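Local atomic coordinates of lymphotactin (PDB entry 2NYZ), a protein that is a secreted C-class chemokine, probably attracting lymphocytes, but not monocytes or neutrophils, by signalling through a chemokine receptor. Residues Val21-Tyr27 against Val59-Asp64; Arg35-Phe39 against Pro51-Val56. All blocks are in the same frame, centred on the assembly; numbering follows the deposited sequence.

Contact 1. Residues Val21-Tyr27 against Val59-Asp64; sequences VSRIKTY and VVRSMD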
loop_
_atom_site.group_PDB
_atom_site.type_symbol
_atom_site.label_atom_id
_atom_site.label_comp_id
_atom_site.label_asym_id
_atom_site.label_seq_id
_atom_site.Cartn_x
_atom_site.Cartn_y
_atom_site.Cartn_z
ATOM N N VAL D 21 16.180 -12.789 33.055
ATOM C CA VAL D 21 16.813 -13.945 33.678
ATOM C C VAL D 21 15.787 -14.524 34.649
ATOM O O VAL D 21 15.752 -15.733 34.905
ATOM C CB VAL D 21 18.110 -13.526 34.435
ATOM C CG1 VAL D 21 17.798 -12.407 35.419
ATOM C CG2 VAL D 21 18.717 -14.722 35.148
ATOM N N SER D 22 14.931 -13.641 35.157
ATOM C CA SER D 22 13.881 -14.014 36.091
ATOM C C SER D 22 12.762 -14.805 35.416
ATOM O O SER D 22 11.664 -14.921 35.955
ATOM C CB SER D 22 13.290 -12.760 36.720
ATOM O OG SER D 22 12.718 -11.931 35.725
ATOM N N ARG D 23 13.034 -15.344 34.234
ATOM C CA ARG D 23 12.033 -16.114 33.507
ATOM C C ARG D 23 12.658 -17.364 32.928
ATOM O O ARG D 23 11.951 -18.277 32.505
ATOM C CB ARG D 23 11.429 -15.280 32.370
ATOM C CG ARG D 23 10.400 -14.251 32.810
ATOM C CD ARG D 23 9.174 -14.929 33.385
ATOM N NE ARG D 23 8.140 -13.966 33.747
ATOM C CZ ARG D 23 8.179 -13.190 34.825
ATOM N NH1 ARG D 23 9.204 -13.260 35.663
ATOM N NH2 ARG D 23 7.194 -12.335 35.062
ATOM N N ILE D 24 13.987 -17.404 32.904
ATOM C CA ILE D 24 14.692 -18.552 32.362
ATOM C C ILE D 24 14.812 -19.650 33.412
ATOM O O ILE D 24 14.791 -19.382 34.612
ATOM C CB ILE D 24 16.105 -18.185 31.910
ATOM C CG1 ILE D 24 16.131 -16.779 31.304
ATOM C CG2 ILE D 24 16.590 -19.207 30.912
ATOM C CD1 ILE D 24 15.389 -16.637 30.034
ATOM N N LYS D 25 14.934 -20.889 32.951
ATOM C CA LYS D 25 15.065 -22.029 33.841
ATOM C C LYS D 25 16.411 -22.670 33.559
ATOM O O LYS D 25 17.196 -22.914 34.469
ATOM C CB LYS D 25 13.926 -23.026 33.590
ATOM C CG LYS D 25 13.986 -24.314 34.415
ATOM C CD LYS D 25 12.602 -24.963 34.565
ATOM C CE LYS D 25 11.969 -25.308 33.224
ATOM N NZ LYS D 25 10.523 -25.655 33.372
ATOM N N THR D 26 16.685 -22.919 32.287
ATOM C CA THR D 26 17.939 -23.533 31.886
ATOM C C THR D 26 18.342 -22.982 30.536
ATOM O O THR D 26 17.755 -22.016 30.057
ATOM C CB THR D 26 17.802 -25.066 31.769
ATOM O OG1 THR D 26 16.698 -25.389 30.911
ATOM C CG2 THR D 26 17.574 -25.690 33.135
ATOM N N TYR D 27 19.345 -23.595 29.924
ATOM C CA TYR D 27 19.796 -23.161 28.617
ATOM C C TYR D 27 20.815 -24.141 28.050
ATOM O O TYR D 27 21.349 -24.986 28.769
ATOM C CB TYR D 27 20.376 -21.735 28.694
ATOM C CG TYR D 27 21.817 -21.629 29.158
ATOM C CD1 TYR D 27 22.871 -21.708 28.242
ATOM C CD2 TYR D 27 22.126 -21.440 30.503
ATOM C CE1 TYR D 27 24.197 -21.603 28.655
ATOM C CE2 TYR D 27 23.452 -21.333 30.930
ATOM C CZ TYR D 27 24.483 -21.415 29.999
ATOM O OH TYR D 27 25.799 -21.312 30.408
ATOM N N VAL D 59 22.987 -13.016 30.873
ATOM C CA VAL D 59 22.096 -14.030 31.436
ATOM C C VAL D 59 22.800 -15.373 31.578
ATOM O O VAL D 59 22.687 -16.041 32.604
ATOM C CB VAL D 59 20.854 -14.216 30.546
ATOM C CG1 VAL D 59 19.970 -15.320 31.099
ATOM C CG2 VAL D 59 20.090 -12.910 30.460
ATOM N N VAL D 60 23.521 -15.765 30.533
ATOM C CA VAL D 60 24.255 -17.019 30.540
ATOM C C VAL D 60 25.192 -17.031 31.741
ATOM O O VAL D 60 25.361 -18.055 32.404
ATOM C CB VAL D 60 25.069 -17.174 29.243
ATOM C CG1 VAL D 60 25.954 -18.403 29.314
ATOM C CG2 VAL D 60 24.124 -17.287 28.064
ATOM N N ARG D 61 25.790 -15.878 32.022
ATOM C CA ARG D 61 26.709 -15.742 33.145
ATOM C C ARG D 61 25.933 -15.758 34.461
ATOM O O ARG D 61 26.258 -16.508 35.380
ATOM C CB ARG D 61 27.490 -14.432 33.017
ATOM C CG ARG D 61 28.594 -14.265 34.043
ATOM C CD ARG D 61 29.303 -12.925 33.899
ATOM N NE ARG D 61 29.837 -12.718 32.556
ATOM C CZ ARG D 61 29.272 -11.939 31.640
ATOM N NH1 ARG D 61 28.150 -11.289 31.923
ATOM N NH2 ARG D 61 29.834 -11.802 30.445
ATOM N N SER D 62 24.899 -14.926 34.532
ATOM C CA SER D 62 24.056 -14.823 35.719
ATOM C C SER D 62 23.484 -16.175 36.118
ATOM O O SER D 62 23.251 -16.440 37.297
ATOM C CB SER D 62 22.911 -13.838 35.466
ATOM O OG SER D 62 22.079 -13.705 36.606
ATOM N N MET D 63 23.249 -17.029 35.129
ATOM C CA MET D 63 22.708 -18.348 35.400
ATOM C C MET D 63 23.800 -19.292 35.863
ATOM O O MET D 63 23.589 -20.084 36.780
ATOM C CB MET D 63 22.020 -18.912 34.161
ATOM C CG MET D 63 20.746 -18.184 33.805
ATOM S SD MET D 63 19.824 -19.051 32.552
ATOM C CE MET D 63 18.954 -20.254 33.559
ATOM N N ASP D 64 24.968 -19.215 35.232
ATOM C CA ASP D 64 26.080 -20.070 35.630
ATOM C C ASP D 64 26.477 -19.713 37.058
ATOM O O ASP D 64 26.805 -20.582 37.870
ATOM C CB ASP D 64 27.287 -19.865 34.710
ATOM C CG ASP D 64 27.028 -20.330 33.297
ATOM O OD1 ASP D 64 26.258 -21.299 33.125
ATOM O OD2 ASP D 64 27.610 -19.740 32.364
#
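Tyr27 and Asp64 make the polar link between the first strand of the chemokine sheet and the last turn of the C-terminal helix. Tyr27 OH donates a hydrogen bond to Asp64 OD1 at 2.8 Å. The carboxylate oxygen lies at the edge of the ring, in its plane, and accepts through its syn lone pair. The ring and carboxylate planes are 48° apart.

The apolar contacts centre on Met63, Val60 and Val59. Met63 SD lies 3.6 Å from Ile24 CG2. The bend at chi3 (83°) then turns CE toward the backbone of Lys25 and Thr26, where both residues face Ile40 in a classic beta bulge. Met63 SD also makes an oblique Met-aromatic contact with Tyr27, 5.1 Å from the ring centroid. Val60 crosses the tyrosine at about a right angle, with CG2 over one ring face and CG1 3.4 Å from Tyr27 CZ. Val59 CG1 meets Ile24 CG1 at 4.1 Å. Val21 closes the other end, with CG2 near Ser62 OG and Met63 CG.

Helix 59-64 and strand 24-27 run almost perpendicular, at 96°. The contact is mainly apolar, and one directional bond fixes the phenol end of Tyr27 at the helix terminus.

Contact 2. Residues Arg35-Phe39 against Pro51-Val56; sequences RAVIF and PQATWV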
loop_
_atom_site.group_PDB
_atom_site.type_symbol
_atom_site.label_atom_id
_atom_site.label_comp_id
_atom_site.label_asym_id
_atom_site.label_seq_id
_atom_site.Cartn_x
_atom_site.Cartn_y
_atom_site.Cartn_z
ATOM N N ARG D 35 24.508 -20.971 15.062
ATOM C CA ARG D 35 24.718 -21.298 16.465
ATOM C C ARG D 35 23.878 -20.351 17.303
ATOM O O ARG D 35 23.699 -19.184 16.943
ATOM C CB ARG D 35 26.194 -21.148 16.842
ATOM C CG ARG D 35 26.533 -21.757 18.190
ATOM C CD ARG D 35 27.954 -21.447 18.618
ATOM N NE ARG D 35 28.110 -20.051 19.017
ATOM C CZ ARG D 35 28.651 -19.659 20.166
ATOM N NH1 ARG D 35 29.093 -20.562 21.037
ATOM N NH2 ARG D 35 28.743 -18.365 20.449
ATOM N N ALA D 36 23.360 -20.849 18.421
ATOM C CA ALA D 36 22.539 -20.016 19.275
ATOM C C ALA D 36 22.345 -20.567 20.661
ATOM O O ALA D 36 22.569 -21.744 20.924
ATOM C CB ALA D 36 21.185 -19.792 18.632
ATOM N N VAL D 37 21.925 -19.675 21.544
ATOM C CA VAL D 37 21.644 -20.003 22.923
ATOM C C VAL D 37 20.147 -20.245 22.988
ATOM O O VAL D 37 19.358 -19.370 22.628
ATOM C CB VAL D 37 21.973 -18.830 23.853
ATOM C CG1 VAL D 37 21.535 -19.160 25.272
ATOM C CG2 VAL D 37 23.458 -18.525 23.797
ATOM N N ILE D 38 19.749 -21.429 23.432
ATOM C CA ILE D 38 18.332 -21.720 23.529
ATOM C C ILE D 38 17.887 -21.650 24.979
ATOM O O ILE D 38 18.155 -22.562 25.764
ATOM C CB ILE D 38 17.991 -23.124 22.990
ATOM C CG1 ILE D 38 18.562 -23.307 21.582
ATOM C CG2 ILE D 38 16.479 -23.295 22.936
ATOM C CD1 ILE D 38 18.417 -24.729 21.043
ATOM N N PHE D 39 17.220 -20.562 25.342
ATOM C CA PHE D 39 16.733 -20.424 26.707
ATOM C C PHE D 39 15.440 -21.229 26.858
ATOM O O PHE D 39 14.661 -21.357 25.914
ATOM C CB PHE D 39 16.459 -18.954 27.031
ATOM C CG PHE D 39 17.687 -18.101 27.075
ATOM C CD1 PHE D 39 18.666 -18.318 28.039
ATOM C CD2 PHE D 39 17.860 -17.068 26.168
ATOM C CE1 PHE D 39 19.798 -17.513 28.098
ATOM C CE2 PHE D 39 18.986 -16.257 26.219
ATOM C CZ PHE D 39 19.957 -16.478 27.185
ATOM N N PRO D 51 24.194 -15.715 20.823
ATOM C CA PRO D 51 25.184 -15.981 21.877
ATOM C C PRO D 51 26.180 -14.831 21.976
ATOM O O PRO D 51 26.969 -14.755 22.913
ATOM C CB PRO D 51 25.856 -17.272 21.414
ATOM C CG PRO D 51 24.846 -17.888 20.473
ATOM C CD PRO D 51 24.320 -16.697 19.735
ATOM N N GLN D 52 26.128 -13.945 20.987
ATOM C CA GLN D 52 26.998 -12.776 20.910
ATOM C C GLN D 52 26.338 -11.547 21.521
ATOM O O GLN D 52 27.005 -10.556 21.795
ATOM C CB GLN D 52 27.340 -12.469 19.450
ATOM C CG GLN D 52 28.166 -13.535 18.756
ATOM C CD GLN D 52 29.553 -13.651 19.340
ATOM O OE1 GLN D 52 29.725 -14.040 20.496
ATOM N NE2 GLN D 52 30.558 -13.308 18.540
ATOM N N ALA D 53 25.026 -11.607 21.715
ATOM C CA ALA D 53 24.286 -10.490 22.292
ATOM C C ALA D 53 24.698 -10.261 23.743
ATOM O O ALA D 53 24.766 -11.201 24.537
ATOM C CB ALA D 53 22.792 -10.761 22.209
ATOM N N THR D 54 24.966 -9.007 24.089
ATOM C CA THR D 54 25.381 -8.690 25.444
ATOM C C THR D 54 24.386 -9.184 26.478
ATOM O O THR D 54 24.772 -9.876 27.418
ATOM C CB THR D 54 25.587 -7.177 25.638
ATOM O OG1 THR D 54 26.683 -6.731 24.829
ATOM C CG2 THR D 54 25.892 -6.872 27.091
ATOM N N TRP D 55 23.109 -8.849 26.308
ATOM C CA TRP D 55 22.102 -9.283 27.277
ATOM C C TRP D 55 22.063 -10.802 27.448
ATOM O O TRP D 55 21.814 -11.295 28.545
ATOM C CB TRP D 55 20.699 -8.754 26.912
ATOM C CG TRP D 55 20.064 -9.375 25.693
ATOM C CD1 TRP D 55 20.157 -8.938 24.398
ATOM C CD2 TRP D 55 19.260 -10.560 25.657
ATOM N NE1 TRP D 55 19.461 -9.779 23.562
ATOM C CE2 TRP D 55 18.900 -10.782 24.310
ATOM C CE3 TRP D 55 18.806 -11.455 26.634
ATOM C CZ2 TRP D 55 18.112 -11.868 23.916
ATOM C CZ3 TRP D 55 18.021 -12.536 26.242
ATOM C CH2 TRP D 55 17.683 -12.730 24.894
ATOM N N VAL D 56 22.312 -11.540 26.370
ATOM C CA VAL D 56 22.308 -12.997 26.441
ATOM C C VAL D 56 23.487 -13.432 27.293
ATOM O O VAL D 56 23.331 -14.190 28.256
ATOM C CB VAL D 56 22.437 -13.638 25.040
ATOM C CG1 VAL D 56 22.550 -15.154 25.160
ATOM C CG2 VAL D 56 21.238 -13.273 24.194
#
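Pro51 and Val37 slide past each other in opposite directions where the second strand of the chemokine fold meets the turn leading into its C-terminal helix. The fold packs that helix across a three-stranded antiparallel sheet. Val37 CG2 approaches Pro51 CB at 3.6 Å. The proline ring also lies against the backbone before the strand, with CG 3.4 Å from Ala36 CA.

Val37 meets Val56 differently. These two side chains reach toward each other tip to tip, and Val37 CG2 comes 3.7 Å from Val56 CG1. Phe39 then crosses Val56 obliquely, bringing its CZ to the same CG1 methyl. That methyl is anti to the backbone N (chi1 175°), which sends it from the first turn of the helix to a place between Val37 and Phe39. Val37 CG1 lies over one face of the Phe39 ring, toward its rim.

Phe39 and Trp55 form an oblique aromatic pair. Their planes are 35° apart, and the centroid of the phenyl ring is 5.9 Å from that of the six-membered indole ring. Val56 CG2 lies over the centre of one indole face. Ala49, on strand 46-49, touches Phe39, Trp55 and Val56.

At the solvent-exposed end, Arg35 bends back alongside Pro51 at chi3 (73°). The charge is held by a salt bridge from its NH1 to Glu31. Its other terminal nitrogen, NH2, rests 3.2 Å from Pro51 CB.

Contacts 1 and 2 bring the same helix, 54-64, against neighbouring antiparallel strands of one sheet. Contact 2 uses the start of the helix and strand 37-41. Contact 1 uses its end and strand 24-28. Their centres are about 11 Å apart. Phe39 is the bridge between them: its CD1 lies 3.7 Å from Ile24 CG2, and its CE1 lies 3.7 Å from Val59 CG1. Tyr27 CB also packs on Phe39. Together they make one continuous apolar layer under the helix. Along the chain, contact 2 is nested inside the loop closed by contact 1. The Cys11-Cys48 disulfide ties the N-terminal region to strand 46-49, the third strand of this sheet.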